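PDB 5JVK: uncharacterized protein from Bacteroides cellulosilyticus, which probably hydrolyses O-glycosidic bonds as an endo-acting family 39 glycoside hydrolase of a gut symbiont. Local coordinates for residues Met106-His111 and Arg123-Ala128. Residues are numbered along the deposited sequence; the frame is centred on the assembly and turned at random.
Sequences MGVCVH and RLIRMA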
loop_
_atom_site.group_PDB
_atom_site.type_symbol
_atom_site.label_atom_id
_atom_site.label_comp_id
_atom_site.label_asym_id
_atom_site.label_seq_id
_atom_site.Cartn_x
_atom_site.Cartn_y
_atom_site.Cartn_z
ATOM N N MET A 106 -4.013 6.350 -0.123
ATOM C CA MET A 106 -3.559 4.976 0.114
ATOM C C MET A 106 -3.710 4.140 -1.149
ATOM O O MET A 106 -4.822 3.943 -1.633
ATOM C CB MET A 106 -4.331 4.309 1.266
ATOM C CG MET A 106 -3.834 4.697 2.651
ATOM S SD MET A 106 -4.560 3.752 4.009
ATOM C CE MET A 106 -4.003 2.087 3.644
ATOM N N GLY A 107 -2.586 3.653 -1.671
ATOM C CA GLY A 107 -2.571 2.717 -2.793
ATOM C C GLY A 107 -1.841 1.440 -2.421
ATOM O O GLY A 107 -1.217 1.365 -1.364
ATOM N N VAL A 108 -1.915 0.441 -3.297
ATOM C CA VAL A 108 -1.183 -0.816 -3.113
ATOM C C VAL A 108 -0.806 -1.433 -4.464
ATOM O O VAL A 108 -1.599 -1.418 -5.402
ATOM C CB VAL A 108 -1.992 -1.819 -2.254
ATOM C CG1 VAL A 108 -3.270 -2.267 -2.959
ATOM C CG2 VAL A 108 -1.135 -3.019 -1.864
ATOM N N CYS A 109 0.411 -1.967 -4.555
ATOM C CA CYS A 109 0.882 -2.630 -5.775
ATOM C C CYS A 109 0.294 -4.031 -5.848
ATOM O O CYS A 109 0.385 -4.790 -4.883
ATOM C CB CYS A 109 2.409 -2.690 -5.808
ATOM S SG CYS A 109 3.171 -1.060 -5.984
ATOM N N VAL A 110 -0.310 -4.359 -6.990
ATOM C CA VAL A 110 -1.048 -5.611 -7.171
ATOM C C VAL A 110 -0.567 -6.342 -8.425
ATOM O O VAL A 110 -0.720 -5.844 -9.544
ATOM C CB VAL A 110 -2.571 -5.362 -7.298
ATOM C CG1 VAL A 110 -3.334 -6.684 -7.301
ATOM C CG2 VAL A 110 -3.065 -4.459 -6.175
ATOM N N HIS A 111 0.013 -7.522 -8.222
ATOM C CA HIS A 111 0.322 -8.438 -9.319
ATOM C C HIS A 111 -0.926 -9.275 -9.625
ATOM O O HIS A 111 -1.827 -9.357 -8.783
ATOM C CB HIS A 111 1.490 -9.349 -8.944
ATOM C CG HIS A 111 2.747 -8.609 -8.616
ATOM N ND1 HIS A 111 3.458 -7.898 -9.558
ATOM C CD2 HIS A 111 3.417 -8.461 -7.452
ATOM C CE1 HIS A 111 4.515 -7.350 -8.989
ATOM N NE2 HIS A 111 4.514 -7.677 -7.710
ATOM N N ARG A 123 -11.868 -7.632 -3.444
ATOM C CA ARG A 123 -12.653 -7.571 -2.206
ATOM C C ARG A 123 -11.717 -7.470 -0.995
ATOM O O ARG A 123 -11.995 -6.728 -0.050
ATOM C CB ARG A 123 -13.559 -8.801 -2.093
ATOM C CG ARG A 123 -14.571 -8.772 -0.955
ATOM C CD ARG A 123 -15.513 -9.968 -1.054
ATOM N NE ARG A 123 -15.968 -10.441 0.257
ATOM C CZ ARG A 123 -16.535 -11.630 0.496
ATOM N NH1 ARG A 123 -16.742 -12.514 -0.483
ATOM N NH2 ARG A 123 -16.901 -11.946 1.739
ATOM N N LEU A 124 -10.610 -8.214 -1.036
ATOM C CA LEU A 124 -9.591 -8.160 0.017
ATOM C C LEU A 124 -8.819 -6.833 0.013
ATOM O O LEU A 124 -8.459 -6.330 1.075
ATOM C CB LEU A 124 -8.624 -9.345 -0.101
ATOM C CG LEU A 124 -9.240 -10.725 0.165
ATOM C CD1 LEU A 124 -8.420 -11.836 -0.466
ATOM C CD2 LEU A 124 -9.396 -10.970 1.656
ATOM N N ILE A 125 -8.569 -6.278 -1.175
ATOM C CA ILE A 125 -7.962 -4.947 -1.306
ATOM C C ILE A 125 -8.882 -3.866 -0.729
ATOM O O ILE A 125 -8.405 -2.950 -0.054
ATOM C CB ILE A 125 -7.589 -4.613 -2.777
ATOM C CG1 ILE A 125 -6.442 -5.514 -3.254
ATOM C CG2 ILE A 125 -7.174 -3.147 -2.927
ATOM C CD1 ILE A 125 -6.328 -5.649 -4.760
ATOM N N ARG A 126 -10.184 -3.978 -1.001
ATOM C CA ARG A 126 -11.187 -3.024 -0.499
ATOM C C ARG A 126 -11.239 -2.971 1.030
ATOM O O ARG A 126 -11.250 -1.884 1.612
ATOM C CB ARG A 126 -12.584 -3.353 -1.059
ATOM C CG ARG A 126 -13.749 -2.580 -0.442
ATOM C CD ARG A 126 -13.616 -1.075 -0.610
ATOM N NE ARG A 126 -14.711 -0.362 0.052
ATOM C CZ ARG A 126 -14.823 -0.159 1.369
ATOM N NH1 ARG A 126 -13.898 -0.604 2.225
ATOM N NH2 ARG A 126 -15.874 0.509 1.841
ATOM N N MET A 127 -11.274 -4.138 1.669
ATOM C CA MET A 127 -11.363 -4.219 3.132
ATOM C C MET A 127 -10.083 -3.767 3.857
ATOM O O MET A 127 -10.119 -3.503 5.060
ATOM C CB MET A 127 -11.760 -5.638 3.569
ATOM C CG MET A 127 -13.186 -6.014 3.195
ATOM S SD MET A 127 -13.697 -7.628 3.828
ATOM C CE MET A 127 -12.702 -8.725 2.821
ATOM N N ALA A 128 -8.961 -3.700 3.136
ATOM C CA ALA A 128 -7.723 -3.098 3.656
ATOM C C ALA A 128 -7.745 -1.562 3.645
ATOM O O ALA A 128 -6.873 -0.932 4.248
ATOM C CB ALA A 128 -6.519 -3.603 2.876
#
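With CG1 of Ile125 anti to the carbonyl carbon and beside the backbone N (chi1 -68°) and CD1 carried on in an extended chain (chi2 159°), the longer branch of this isoleucine reaches from the helix to Val110, while its CG2 faces Val108. Val110 sets CG1 anti to the backbone N (chi1 -173°), which presents both methyls to the end of Ile125. The two side chains meet tip to tip: CD1 of Ile125 lies 3.8 Å from CG2 of Val110 and 4.1 Å from CG1 of Val110. The second touch is more slanted, CG1 of Val108 approaching CG2 of Ile125 at 4.0 Å. Ile125 thus serves both valines, CD1 going to Val110 and CG2 to Val108, and these two touches are apolar and buried. At the start of the strand, CE of Met106 comes to 4.2 Å from the carbonyl O of Ala128, a looser contact. Ile133 of the next strand touches Val108, Val110 and Ile125, extending this aliphatic cluster. Strand 106-109, helix 118-127 and strand 132-138 form a beta-alpha-beta unit, the helix packing on the outside of the parallel eight-stranded barrel, as in the (beta/alpha)8 TIM-barrel fold of family 39 glycoside hydrolases.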